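Local coordinates for protein AlyGC (Glaciecola chathamensis, PDB 5GKD) that cleaves alginate as a lyase of polysaccharide lyase family 6, probably by beta-elimination at a site that holds a calcium ion, at residues Q160-R165 against T195-L200; E39-E44 against A69-I74; A493-Q498 against V516-T521; V463-A468 against R486-G491; L685-P690 against D709-S714. All coordinates share one frame; numbering follows the deposited sequence.

Contact 1 of 5, residues Q160-R165 against T195-L200; sequences QQNHHR and TDSFTL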
# COMPACT_ATOMS: atom_id res chain seq x y z
N GLN A 160 -34.43 4.03 -19.39
CA GLN A 160 -35.27 2.87 -19.16
C GLN A 160 -36.04 2.53 -20.43
O GLN A 160 -36.01 3.28 -21.41
CB GLN A 160 -36.20 3.15 -17.98
CG GLN A 160 -35.44 3.39 -16.68
CD GLN A 160 -36.27 4.15 -15.66
OE1 GLN A 160 -37.47 4.31 -15.84
NE2 GLN A 160 -35.64 4.62 -14.62
N GLN A 161 -36.72 1.39 -20.42
CA GLN A 161 -37.47 0.90 -21.58
C GLN A 161 -36.66 1.07 -22.87
O GLN A 161 -37.11 1.66 -23.85
CB GLN A 161 -38.82 1.62 -21.69
CG GLN A 161 -39.63 1.55 -20.42
CD GLN A 161 -40.97 2.21 -20.54
OE1 GLN A 161 -41.78 1.83 -21.38
NE2 GLN A 161 -41.22 3.23 -19.71
N ASN A 162 -35.44 0.55 -22.84
CA ASN A 162 -34.47 0.89 -23.87
C ASN A 162 -34.53 -0.01 -25.09
O ASN A 162 -34.21 0.45 -26.18
CB ASN A 162 -33.05 0.87 -23.28
CG ASN A 162 -32.78 -0.37 -22.41
OD1 ASN A 162 -32.68 -1.49 -22.92
ND2 ASN A 162 -32.66 -0.17 -21.10
N HIS A 163 -34.89 -1.28 -24.92
CA HIS A 163 -34.80 -2.25 -26.01
C HIS A 163 -33.40 -2.34 -26.59
O HIS A 163 -33.23 -2.63 -27.78
CB HIS A 163 -35.82 -1.95 -27.12
CG HIS A 163 -37.24 -2.04 -26.66
ND1 HIS A 163 -37.91 -3.24 -26.56
CD2 HIS A 163 -38.09 -1.09 -26.21
CE1 HIS A 163 -39.12 -3.02 -26.09
NE2 HIS A 163 -39.26 -1.73 -25.87
N HIS A 164 -32.38 -2.09 -25.76
CA HIS A 164 -31.01 -2.24 -26.21
C HIS A 164 -30.77 -3.67 -26.66
O HIS A 164 -31.36 -4.61 -26.14
CB HIS A 164 -30.02 -1.88 -25.09
CG HIS A 164 -29.98 -0.43 -24.73
ND1 HIS A 164 -30.08 0.58 -25.66
CD2 HIS A 164 -29.84 0.18 -23.53
CE1 HIS A 164 -29.99 1.75 -25.05
NE2 HIS A 164 -29.86 1.54 -23.75
N ARG A 165 -29.89 -3.83 -27.65
CA ARG A 165 -29.55 -5.14 -28.18
C ARG A 165 -28.05 -5.40 -28.01
O ARG A 165 -27.22 -4.62 -28.48
CB ARG A 165 -29.95 -5.24 -29.65
CG ARG A 165 -29.63 -6.59 -30.25
CD ARG A 165 -30.05 -6.73 -31.72
NE ARG A 165 -29.66 -8.05 -32.21
CZ ARG A 165 -29.52 -8.38 -33.48
NH1 ARG A 165 -29.73 -7.48 -34.44
NH2 ARG A 165 -29.15 -9.61 -33.79
N THR A 195 -37.81 -0.94 -12.47
CA THR A 195 -38.17 -0.39 -13.76
C THR A 195 -37.95 -1.45 -14.83
O THR A 195 -37.20 -2.40 -14.64
CB THR A 195 -37.35 0.87 -14.09
OG1 THR A 195 -36.00 0.51 -14.37
CG2 THR A 195 -37.36 1.83 -12.90
N ASP A 196 -38.64 -1.28 -15.95
CA ASP A 196 -38.57 -2.21 -17.08
C ASP A 196 -37.49 -1.74 -18.04
O ASP A 196 -37.57 -0.63 -18.57
CB ASP A 196 -39.91 -2.29 -17.81
CG ASP A 196 -41.00 -2.97 -17.00
OD1 ASP A 196 -40.68 -3.81 -16.14
OD2 ASP A 196 -42.17 -2.68 -17.26
N SER A 197 -36.52 -2.60 -18.30
CA SER A 197 -35.43 -2.28 -19.20
C SER A 197 -35.65 -2.78 -20.63
O SER A 197 -35.29 -2.08 -21.57
CB SER A 197 -34.12 -2.84 -18.64
OG SER A 197 -33.03 -2.57 -19.50
N PHE A 198 -36.24 -3.97 -20.80
CA PHE A 198 -36.50 -4.57 -22.12
C PHE A 198 -35.21 -4.82 -22.90
O PHE A 198 -35.20 -4.75 -24.12
CB PHE A 198 -37.45 -3.73 -22.97
CG PHE A 198 -38.80 -3.49 -22.34
CD1 PHE A 198 -39.50 -4.51 -21.72
CD2 PHE A 198 -39.40 -2.24 -22.41
CE1 PHE A 198 -40.76 -4.28 -21.17
CE2 PHE A 198 -40.65 -2.01 -21.86
CZ PHE A 198 -41.33 -3.03 -21.23
N THR A 199 -34.12 -5.11 -22.22
CA THR A 199 -32.84 -5.34 -22.89
C THR A 199 -32.76 -6.75 -23.46
O THR A 199 -33.12 -7.72 -22.79
CB THR A 199 -31.69 -5.12 -21.91
OG1 THR A 199 -31.70 -3.76 -21.45
CG2 THR A 199 -30.36 -5.43 -22.57
N LEU A 200 -32.24 -6.85 -24.67
CA LEU A 200 -32.07 -8.11 -25.39
C LEU A 200 -30.59 -8.50 -25.38
O LEU A 200 -29.76 -7.78 -25.94
CB LEU A 200 -32.58 -7.97 -26.82
CG LEU A 200 -32.42 -9.14 -27.79
CD1 LEU A 200 -32.98 -10.35 -27.09
CD2 LEU A 200 -33.19 -8.93 -29.10
O HOH W 1 -36.17 -5.97 -27.24
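Gln-160 lays its extended chain across Thr-195, with NE2 3.7 Å from Thr-195 CG2. The amide end is held outside the pair, where NE2 bonds to Leu-154 O. Gln-161 N then donates to Asp-196 O at 2.9 Å. Asn-162 does most of the polar work. Its backbone N donates to Ser-197 O. Its CG stands between the backbone N and the carbonyl carbon (chi1 45°), which turns the amide toward segment 195-200. There OD1 receives Thr-199 OG1 at 2.9 Å and His-164 N at 2.9 Å, each on a lone pair; the second bond closes an Asx turn. ND2 donates to Ser-197 OG at 2.9 Å and also to Ser-159 O. Without this amide, as with an alanine here, Thr-199 OG1 and His-164 N would probably lose their shared acceptor and the turn would be freer to shift. The ring of His-163 takes Phe-198 CB over one face, 3.7 Å from its centroid. The two rings are near parallel but slid apart. His-164 O accepts from Leu-200 N at 2.8 Å. Arg-165 then pairs with Leu-200 in parallel. The contact thus joins two neighbouring coils of a parallel beta-helix, at the turns that lead into strands 165-167 and 200-207.

Contact 2 of 5, residues E39-E44 against A69-I74; sequences EAKGNE and AGEHLI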
# COMPACT_ATOMS: atom_id res chain seq x y z
N GLU A 39 -20.02 13.13 -30.91
CA GLU A 39 -21.29 13.79 -30.65
C GLU A 39 -21.77 14.39 -31.95
O GLU A 39 -21.18 15.37 -32.44
CB GLU A 39 -21.16 14.86 -29.56
CG GLU A 39 -22.42 15.70 -29.39
CD GLU A 39 -22.41 16.51 -28.12
OE1 GLU A 39 -23.50 16.73 -27.56
OE2 GLU A 39 -21.31 16.93 -27.70
N ALA A 40 -22.81 13.79 -32.51
CA ALA A 40 -23.32 14.13 -33.82
C ALA A 40 -24.75 13.62 -33.92
O ALA A 40 -25.26 12.95 -33.02
CB ALA A 40 -22.44 13.54 -34.92
N LYS A 41 -25.40 13.94 -35.03
CA LYS A 41 -26.77 13.52 -35.25
C LYS A 41 -26.87 12.99 -36.67
O LYS A 41 -26.98 13.76 -37.63
CB LYS A 41 -27.75 14.66 -35.02
CG LYS A 41 -27.71 15.17 -33.59
CD LYS A 41 -28.96 14.80 -32.77
CE LYS A 41 -28.92 15.36 -31.36
NZ LYS A 41 -28.75 16.82 -31.32
N GLY A 42 -26.79 11.69 -36.80
CA GLY A 42 -27.11 11.05 -38.06
C GLY A 42 -28.60 10.97 -38.28
O GLY A 42 -29.42 11.56 -37.56
N ASN A 43 -28.94 10.17 -39.26
CA ASN A 43 -30.25 10.00 -39.84
C ASN A 43 -30.63 8.54 -39.75
O ASN A 43 -29.77 7.67 -39.89
CB ASN A 43 -30.21 10.37 -41.33
CG ASN A 43 -31.34 11.16 -41.77
OD1 ASN A 43 -31.47 12.29 -41.44
ND2 ASN A 43 -32.18 10.61 -42.55
N GLU A 44 -31.92 8.25 -39.61
CA GLU A 44 -32.35 6.86 -39.67
C GLU A 44 -31.88 6.17 -40.94
O GLU A 44 -31.42 5.03 -40.91
CB GLU A 44 -33.88 6.78 -39.53
CG GLU A 44 -34.38 5.36 -39.33
CD GLU A 44 -35.88 5.30 -39.05
OE1 GLU A 44 -36.43 6.30 -38.53
OE2 GLU A 44 -36.51 4.26 -39.35
N ALA A 69 -22.73 10.58 -28.27
CA ALA A 69 -23.79 11.50 -27.85
C ALA A 69 -24.59 11.94 -29.06
O ALA A 69 -24.00 12.28 -30.09
CB ALA A 69 -23.19 12.71 -27.11
N GLY A 70 -25.92 11.93 -28.95
CA GLY A 70 -26.75 12.23 -30.11
C GLY A 70 -27.56 11.03 -30.58
O GLY A 70 -28.09 10.30 -29.76
N GLU A 71 -27.64 10.80 -31.88
CA GLU A 71 -28.43 9.67 -32.34
C GLU A 71 -27.97 9.25 -33.73
O GLU A 71 -27.35 10.02 -34.46
CB GLU A 71 -29.93 9.99 -32.36
CG GLU A 71 -30.27 11.32 -32.99
CD GLU A 71 -31.78 11.52 -33.14
OE1 GLU A 71 -32.54 10.84 -32.43
OE2 GLU A 71 -32.19 12.33 -33.99
N HIS A 72 -28.29 8.00 -34.07
CA HIS A 72 -27.96 7.41 -35.37
C HIS A 72 -26.46 7.47 -35.65
O HIS A 72 -26.02 7.83 -36.74
CB HIS A 72 -28.79 8.06 -36.48
CG HIS A 72 -30.26 7.84 -36.30
ND1 HIS A 72 -30.86 6.61 -36.53
CD2 HIS A 72 -31.25 8.65 -35.85
CE1 HIS A 72 -32.15 6.69 -36.26
NE2 HIS A 72 -32.41 7.92 -35.83
N LEU A 73 -25.67 7.07 -34.67
CA LEU A 73 -24.23 6.98 -34.79
C LEU A 73 -23.80 5.53 -34.89
O LEU A 73 -24.47 4.63 -34.37
CB LEU A 73 -23.53 7.64 -33.59
CG LEU A 73 -24.09 9.01 -33.22
CD1 LEU A 73 -23.47 9.52 -31.92
CD2 LEU A 73 -23.88 10.02 -34.36
N ILE A 74 -22.67 5.30 -35.54
CA ILE A 74 -22.01 4.00 -35.58
C ILE A 74 -20.53 4.20 -35.31
O ILE A 74 -19.90 5.08 -35.90
CB ILE A 74 -22.21 3.31 -36.94
CG1 ILE A 74 -23.70 3.22 -37.28
CG2 ILE A 74 -21.57 1.94 -36.90
CD1 ILE A 74 -23.94 2.57 -38.63
O HOH W 2 -32.11 12.51 -36.91
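Ala-40 N donates to Ala-69 O at 3.1 Å. The same carbonyl oxygen takes a CA-H contact from Glu-39. Ala-40 O is less firmly held: Glu-71 N reaches it in a weak bond of 3.4 Å, and Gly-70 CA adds a CA-H contact at 3.3 Å. Gly-42 N donates to Glu-71 O at 2.9 Å. Gly-42 O is met by a water at 2.9 Å, which also donates to Glu-71 OE2 and so bridges the two segments. The carboxylate of Glu-39 has its partner elsewhere, in a salt bridge from OE2 to Arg-95. Lys-41 and Glu-71 touch through their aliphatic parts, CD to CG at 3.7 Å. The His-72 ring lies flat under the Asn-43 to Glu-44 backbone, with Glu-44 N over its centre. His-103 meets the same ring from the next coil. The chain turns a corner at Gly-70. Before it, strand 65-69 pairs with strand 35-41 on one wall of the beta-helix; after it, strand 73-81 runs along another, beside strands 48-52 and 105-112.

Contact 3 of 5, residues A493-Q498 against V516-T521; sequences AVIFPQ and VYVDAT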
# COMPACT_ATOMS: atom_id res chain seq x y z
N ALA A 493 21.88 -26.67 -5.06
CA ALA A 493 21.99 -25.26 -5.43
C ALA A 493 21.56 -24.49 -4.22
O ALA A 493 20.45 -24.57 -3.83
CB ALA A 493 21.13 -24.91 -6.60
N VAL A 494 22.48 -23.77 -3.64
CA VAL A 494 22.28 -23.00 -2.45
C VAL A 494 22.18 -21.54 -2.77
O VAL A 494 23.04 -21.01 -3.37
CB VAL A 494 23.43 -23.26 -1.46
CG1 VAL A 494 23.16 -22.63 -0.12
CG2 VAL A 494 23.63 -24.75 -1.28
N ILE A 495 21.11 -20.89 -2.35
CA ILE A 495 20.88 -19.48 -2.63
C ILE A 495 21.02 -18.71 -1.32
O ILE A 495 20.36 -19.02 -0.33
CB ILE A 495 19.50 -19.25 -3.27
CG1 ILE A 495 19.43 -19.95 -4.63
CG2 ILE A 495 19.23 -17.76 -3.42
CD1 ILE A 495 18.02 -20.39 -5.06
N PHE A 496 21.90 -17.71 -1.32
CA PHE A 496 22.17 -16.90 -0.14
C PHE A 496 21.66 -15.49 -0.37
O PHE A 496 22.35 -14.68 -1.01
CB PHE A 496 23.67 -16.86 0.18
CG PHE A 496 24.24 -18.14 0.68
CD1 PHE A 496 23.99 -18.58 1.97
CD2 PHE A 496 25.06 -18.90 -0.13
CE1 PHE A 496 24.54 -19.76 2.42
CE2 PHE A 496 25.61 -20.08 0.33
CZ PHE A 496 25.35 -20.50 1.60
N PRO A 497 20.49 -15.12 0.15
CA PRO A 497 20.09 -13.71 0.10
C PRO A 497 20.98 -12.84 0.99
O PRO A 497 21.35 -13.22 2.10
CB PRO A 497 18.65 -13.75 0.63
CG PRO A 497 18.62 -14.96 1.51
CD PRO A 497 19.49 -15.96 0.82
N GLN A 498 21.31 -11.67 0.48
CA GLN A 498 22.01 -10.66 1.25
C GLN A 498 21.20 -9.39 1.42
O GLN A 498 21.68 -8.46 2.08
CB GLN A 498 23.37 -10.34 0.62
CG GLN A 498 24.32 -11.53 0.56
CD GLN A 498 25.57 -11.24 -0.24
OE1 GLN A 498 25.59 -11.37 -1.46
NE2 GLN A 498 26.64 -10.84 0.45
N VAL A 516 15.18 -26.10 -4.71
CA VAL A 516 16.21 -25.15 -4.37
C VAL A 516 16.44 -25.17 -2.87
O VAL A 516 15.63 -25.69 -2.10
CB VAL A 516 15.87 -23.72 -4.87
CG1 VAL A 516 15.39 -23.75 -6.30
CG2 VAL A 516 14.85 -23.05 -3.96
N TYR A 517 17.56 -24.60 -2.45
CA TYR A 517 17.92 -24.54 -1.05
C TYR A 517 18.29 -23.10 -0.72
O TYR A 517 19.16 -22.52 -1.37
CB TYR A 517 19.09 -25.50 -0.76
CG TYR A 517 19.36 -25.73 0.70
CD1 TYR A 517 20.04 -24.78 1.46
CD2 TYR A 517 18.94 -26.90 1.33
CE1 TYR A 517 20.29 -24.98 2.81
CE2 TYR A 517 19.18 -27.11 2.69
CZ TYR A 517 19.86 -26.14 3.42
OH TYR A 517 20.11 -26.33 4.75
N VAL A 518 17.62 -22.52 0.27
CA VAL A 518 17.85 -21.13 0.64
C VAL A 518 18.30 -21.09 2.09
O VAL A 518 17.59 -21.57 2.98
CB VAL A 518 16.60 -20.25 0.45
CG1 VAL A 518 16.90 -18.83 0.92
CG2 VAL A 518 16.17 -20.22 -1.00
N ASP A 519 19.47 -20.52 2.31
CA ASP A 519 20.00 -20.23 3.63
C ASP A 519 20.07 -18.72 3.75
O ASP A 519 20.89 -18.08 3.09
CB ASP A 519 21.37 -20.89 3.82
CG ASP A 519 22.03 -20.54 5.14
OD1 ASP A 519 21.40 -19.89 6.00
OD2 ASP A 519 23.21 -20.92 5.31
N ALA A 520 19.20 -18.14 4.58
CA ALA A 520 19.09 -16.70 4.76
C ALA A 520 20.01 -16.16 5.86
O ALA A 520 19.77 -15.06 6.36
CB ALA A 520 17.65 -16.31 5.07
N THR A 521 21.04 -16.92 6.23
CA THR A 521 21.99 -16.49 7.27
C THR A 521 22.54 -15.08 7.02
O THR A 521 22.73 -14.31 7.97
CB THR A 521 23.13 -17.51 7.35
OG1 THR A 521 22.63 -18.72 7.93
CG2 THR A 521 24.31 -16.96 8.17
O HOH W 3 22.08 -15.68 3.27
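Phe-496 points its ring edge at an acid: Asp-519 OD2 lies in the ring plane, 3.4 Å from CE1. The ring and carboxylate planes are 56° apart. The other oxygen, OD1, is turned to its own segment. It accepts Thr-521 OG1 at 2.6 Å on its syn lone pair and Thr-521 N at 3.0 Å from above the carboxylate plane, forming an Asx turn. Asn-554 is a further donor to OD1. Three backbone bonds join the parallel strands 493-497 and 517-519. The shortest runs from Ile-495 N to Tyr-517 O at 2.7 Å. On one face Val-494 CG1 lies beside the Tyr-517 ring. On the other, Ile-495 CB meets Val-518 CG2 at 4.1 Å, and Val-518 CG1 touches Pro-497 CD. Pro-497 has no N-H to give, and its CD sits 3.4 Å from Asp-519 O. Regular pairing therefore stops here. The weakly positive ring edge of Phe-496 probably suits the carboxylate oxygen, and the Thr-521 donors with Asn-554 would probably offset part of the charge on OD1.

Contact 4 of 5, residues V463-A468 against R486-G491; sequences VLVLQA and RAQEKG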
# COMPACT_ATOMS: atom_id res chain seq x y z
N VAL A 463 12.62 -22.00 -18.02
CA VAL A 463 13.01 -22.74 -16.82
C VAL A 463 14.50 -22.55 -16.62
O VAL A 463 15.31 -22.93 -17.47
CB VAL A 463 12.66 -24.23 -16.91
CG1 VAL A 463 13.14 -24.97 -15.67
CG2 VAL A 463 11.17 -24.42 -17.10
N LEU A 464 14.87 -21.96 -15.49
CA LEU A 464 16.27 -21.79 -15.12
C LEU A 464 16.72 -23.02 -14.34
O LEU A 464 16.09 -23.40 -13.34
CB LEU A 464 16.46 -20.52 -14.30
CG LEU A 464 16.60 -19.14 -14.98
CD1 LEU A 464 15.59 -18.92 -16.08
CD2 LEU A 464 16.52 -18.00 -13.96
N VAL A 465 17.80 -23.66 -14.80
CA VAL A 465 18.33 -24.88 -14.20
C VAL A 465 19.67 -24.53 -13.57
O VAL A 465 20.67 -24.35 -14.27
CB VAL A 465 18.46 -26.01 -15.23
CG1 VAL A 465 18.76 -27.31 -14.54
CG2 VAL A 465 17.19 -26.12 -16.05
N LEU A 466 19.69 -24.41 -12.24
CA LEU A 466 20.89 -23.99 -11.54
C LEU A 466 21.80 -25.19 -11.31
O LEU A 466 21.38 -26.22 -10.77
CB LEU A 466 20.54 -23.35 -10.19
CG LEU A 466 19.34 -22.42 -10.07
CD1 LEU A 466 19.17 -21.94 -8.64
CD2 LEU A 466 19.48 -21.24 -11.01
N GLN A 467 23.06 -25.05 -11.73
CA GLN A 467 24.03 -26.08 -11.44
C GLN A 467 24.42 -26.02 -9.97
O GLN A 467 24.12 -25.05 -9.27
CB GLN A 467 25.25 -25.92 -12.35
CG GLN A 467 24.89 -25.83 -13.83
CD GLN A 467 25.97 -25.14 -14.66
OE1 GLN A 467 26.76 -24.35 -14.13
NE2 GLN A 467 26.00 -25.42 -15.96
N ALA A 468 25.08 -27.07 -9.50
CA ALA A 468 25.44 -27.17 -8.10
C ALA A 468 26.36 -26.03 -7.69
O ALA A 468 27.17 -25.56 -8.48
CB ALA A 468 26.11 -28.51 -7.82
N ARG A 486 14.79 -24.02 -11.10
CA ARG A 486 14.91 -25.44 -10.80
C ARG A 486 16.37 -25.80 -10.54
O ARG A 486 17.25 -25.44 -11.33
CB ARG A 486 14.37 -26.29 -11.95
CG ARG A 486 14.54 -27.79 -11.77
CD ARG A 486 14.01 -28.54 -12.97
NE ARG A 486 12.59 -28.27 -13.15
CZ ARG A 486 11.93 -28.43 -14.29
NH1 ARG A 486 12.56 -28.87 -15.38
NH2 ARG A 486 10.63 -28.15 -14.35
N ALA A 487 16.63 -26.52 -9.46
CA ALA A 487 17.97 -27.04 -9.21
C ALA A 487 18.22 -28.24 -10.11
O ALA A 487 17.36 -29.12 -10.25
CB ALA A 487 18.14 -27.44 -7.75
N GLN A 488 19.37 -28.28 -10.71
CA GLN A 488 19.76 -29.38 -11.54
C GLN A 488 19.70 -30.63 -10.69
O GLN A 488 19.23 -31.64 -11.10
CB GLN A 488 21.14 -29.11 -12.02
CG GLN A 488 21.82 -30.30 -12.59
CD GLN A 488 21.76 -30.26 -14.06
OE1 GLN A 488 22.38 -29.43 -14.66
NE2 GLN A 488 21.00 -31.13 -14.63
N GLU A 489 20.16 -30.53 -9.46
CA GLU A 489 20.12 -31.63 -8.54
C GLU A 489 19.70 -31.11 -7.17
O GLU A 489 20.39 -30.35 -6.56
CB GLU A 489 21.47 -32.31 -8.52
CG GLU A 489 21.68 -33.16 -7.32
CD GLU A 489 21.63 -34.63 -7.64
OE1 GLU A 489 20.57 -35.21 -7.44
OE2 GLU A 489 22.65 -35.18 -8.08
N LYS A 490 18.54 -31.53 -6.71
CA LYS A 490 17.97 -31.08 -5.45
C LYS A 490 18.84 -30.94 -4.21
O LYS A 490 19.39 -31.90 -3.77
CB LYS A 490 16.80 -31.98 -5.10
CG LYS A 490 15.92 -31.43 -4.01
CD LYS A 490 15.41 -32.53 -3.12
CE LYS A 490 14.12 -33.10 -3.66
NZ LYS A 490 13.56 -34.10 -2.71
N GLY A 491 18.95 -29.74 -3.66
CA GLY A 491 19.68 -29.51 -2.47
C GLY A 491 21.09 -29.18 -2.82
O GLY A 491 21.86 -28.93 -1.94
O HOH W 4 21.93 -28.44 -8.95
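Arg-486 reaches back over Val-463, and of all residues here it is the one most covered by the opposite segment. Its CB starts 3.6 Å from Leu-464 O and 4.1 Å from Val-463 CG1. CG continues anti to the backbone N (chi1 176°), and CD extends the chain away from the strand. The bend comes at chi3 (-60°), which folds the guanidinium back toward the valine. NE comes within 4.2 Å of Val-463 CG1 and also faces Asp-514 in a long, weak ion pair. CZ lies 3.9 Å from the same methyl, which sits over the centre of one guanidinium face. NH1 is 4.0 Å from it. The methyl thus covers the flat face of the group, while its N-H bonds point outward in the plane.

The backbones are tied by three bonds. Arg-486 N donates to Leu-464 O at 2.7 Å, Leu-466 N to Arg-486 O, and Gln-488 N to Leu-466 O at 2.9 Å. A water also donates to Leu-466 O and accepts from Glu-489 N, so this carbonyl is gripped twice. Val-465 CG1 packs on the CA and CB of Gln-488. On the other face, Leu-466 packs on Leu-451 of helix 450-457. Parallel strands in register on successive coils, here 462-466 and 482-487, are characteristic of a parallel beta-helix.

Contact 5 of 5, residues L685-P690 against D709-S714; sequences LTVGEP and DLFPLS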
# COMPACT_ATOMS: atom_id res chain seq x y z
N LEU A 685 -15.08 -18.27 11.39
CA LEU A 685 -16.03 -18.47 10.32
C LEU A 685 -16.99 -17.32 10.13
O LEU A 685 -17.51 -16.83 11.08
CB LEU A 685 -16.79 -19.76 10.56
CG LEU A 685 -15.92 -20.99 10.67
CD1 LEU A 685 -16.67 -22.14 11.26
CD2 LEU A 685 -15.25 -21.35 9.36
N THR A 686 -17.20 -16.89 8.89
CA THR A 686 -18.09 -15.80 8.56
C THR A 686 -19.34 -16.28 7.83
O THR A 686 -19.72 -17.39 7.95
CB THR A 686 -17.40 -14.74 7.69
OG1 THR A 686 -17.06 -15.31 6.44
CG2 THR A 686 -16.16 -14.21 8.34
N VAL A 687 -19.95 -15.42 7.05
CA VAL A 687 -21.11 -15.77 6.28
C VAL A 687 -20.82 -16.74 5.14
O VAL A 687 -19.71 -17.05 4.85
CB VAL A 687 -21.76 -14.51 5.69
CG1 VAL A 687 -22.12 -13.55 6.78
CG2 VAL A 687 -20.81 -13.81 4.76
N GLY A 688 -21.87 -17.20 4.50
CA GLY A 688 -21.83 -18.09 3.37
C GLY A 688 -21.66 -19.57 3.56
O GLY A 688 -21.21 -20.21 2.68
N GLU A 689 -22.03 -20.07 4.73
CA GLU A 689 -22.01 -21.49 5.07
C GLU A 689 -20.68 -22.16 4.67
O GLU A 689 -20.68 -23.08 3.87
CB GLU A 689 -23.20 -22.21 4.45
CG GLU A 689 -24.56 -21.61 4.86
CD GLU A 689 -25.76 -22.25 4.17
OE1 GLU A 689 -25.91 -22.11 2.94
OE2 GLU A 689 -26.57 -22.88 4.86
N PRO A 690 -19.56 -21.70 5.22
CA PRO A 690 -18.28 -22.32 4.86
C PRO A 690 -18.21 -23.76 5.32
O PRO A 690 -18.89 -24.18 6.25
CB PRO A 690 -17.25 -21.46 5.61
CG PRO A 690 -17.99 -20.94 6.77
CD PRO A 690 -19.41 -20.72 6.30
N ASP A 709 -17.31 -18.67 16.00
CA ASP A 709 -18.29 -18.43 14.96
C ASP A 709 -18.76 -17.03 15.11
O ASP A 709 -19.29 -16.66 16.13
CB ASP A 709 -19.44 -19.42 14.94
CG ASP A 709 -20.16 -19.46 13.58
OD1 ASP A 709 -20.48 -18.42 13.04
OD2 ASP A 709 -20.46 -20.54 13.06
N LEU A 710 -18.53 -16.23 14.10
CA LEU A 710 -18.89 -14.84 14.15
C LEU A 710 -20.30 -14.64 13.73
O LEU A 710 -20.77 -13.54 13.71
CB LEU A 710 -17.97 -14.02 13.27
CG LEU A 710 -16.50 -13.98 13.66
CD1 LEU A 710 -15.75 -12.99 12.81
CD2 LEU A 710 -16.24 -13.76 15.14
N PHE A 711 -20.96 -15.72 13.40
CA PHE A 711 -22.32 -15.63 13.00
C PHE A 711 -22.99 -16.87 13.48
O PHE A 711 -23.30 -17.77 12.70
CB PHE A 711 -22.42 -15.51 11.50
CG PHE A 711 -22.20 -14.13 10.99
CD1 PHE A 711 -23.22 -13.23 10.94
CD2 PHE A 711 -20.98 -13.75 10.51
CE1 PHE A 711 -23.04 -11.97 10.42
CE2 PHE A 711 -20.77 -12.49 10.01
CZ PHE A 711 -21.81 -11.59 9.98
N PRO A 712 -23.22 -16.86 14.84
CA PRO A 712 -23.89 -18.06 15.35
C PRO A 712 -25.33 -18.05 14.93
O PRO A 712 -26.01 -17.08 15.24
CB PRO A 712 -23.84 -17.90 16.87
CG PRO A 712 -22.92 -16.79 17.16
CD PRO A 712 -23.05 -15.88 16.01
N LEU A 713 -25.83 -19.08 14.28
CA LEU A 713 -25.10 -20.25 13.86
C LEU A 713 -25.50 -20.26 12.41
O LEU A 713 -26.16 -21.16 11.92
CB LEU A 713 -25.61 -21.49 14.55
CG LEU A 713 -26.70 -21.29 15.62
CD1 LEU A 713 -27.57 -22.52 15.77
CD2 LEU A 713 -26.08 -20.86 16.95
N SER A 714 -25.08 -19.20 11.74
CA SER A 714 -25.37 -18.91 10.35
C SER A 714 -25.58 -19.61 9.03
O SER A 714 -26.34 -19.12 8.25
CB SER A 714 -24.20 -18.23 9.72
OG SER A 714 -24.59 -16.91 9.36
O HOH W 5 -20.61 -18.72 10.16
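Phe-711 and Val-687 meet because each side chain leaves its backbone anti to the carbonyl carbon. The ring of Phe-711 swings out with chi1 -81°. Val-687 places CG1 in the matching position with chi1 -58°. That methyl sits over one face of the ring, 3.8 Å from the centroid and only 15° off the ring normal, a CH-pi contact. It lies slightly toward the rim, and its nearest ring atom is CE2, at 3.7 Å. The Thr-686 backbone comes close to the same ring, its C 4.0 Å from CD2. A leucine here has no flat face, and the Val-687 methyl would probably be left loosely covered.

Leu-685 and Asp-709 form the last parallel bridge between strands 681-685 and 706-709, neighbours on one wall of a beta-helix. Beyond it the two segments part into loops. Leu-710 N still donates to Leu-685 O at 3.2 Å.

Asp-709 folds its carboxylate back on its own segment. OD1 accepts Phe-711 N at 2.8 Å on its anti lone pair, an Asx turn that sets the backbone from which the ring projects. A water donates to OD1 of Asp-709 at 2.9 Å and to Thr-686 O at 2.7 Å, linking the two loops.

Along the chain the contacts come in the order 2, 1, 4, 3, 5, each closing before the next opens. Contacts 2 and 1 lie in the chondroitinase B-like part of the chain, in one parallel beta-helix, with centres 19 Å apart. Contacts 4 and 3 belong to a second set of parallel strands. Their centres are 13 Å apart, and they touch: Ala-493 CB packs on Leu-466 CB at 4.0 Å. Strand 482-487 of contact 4 is followed directly by strand 493-497 of contact 3. Contact 5 lies in later coils, about 42 Å from contact 3 between centres. The same coil-to-coil pairing thus builds both halves of the enzyme.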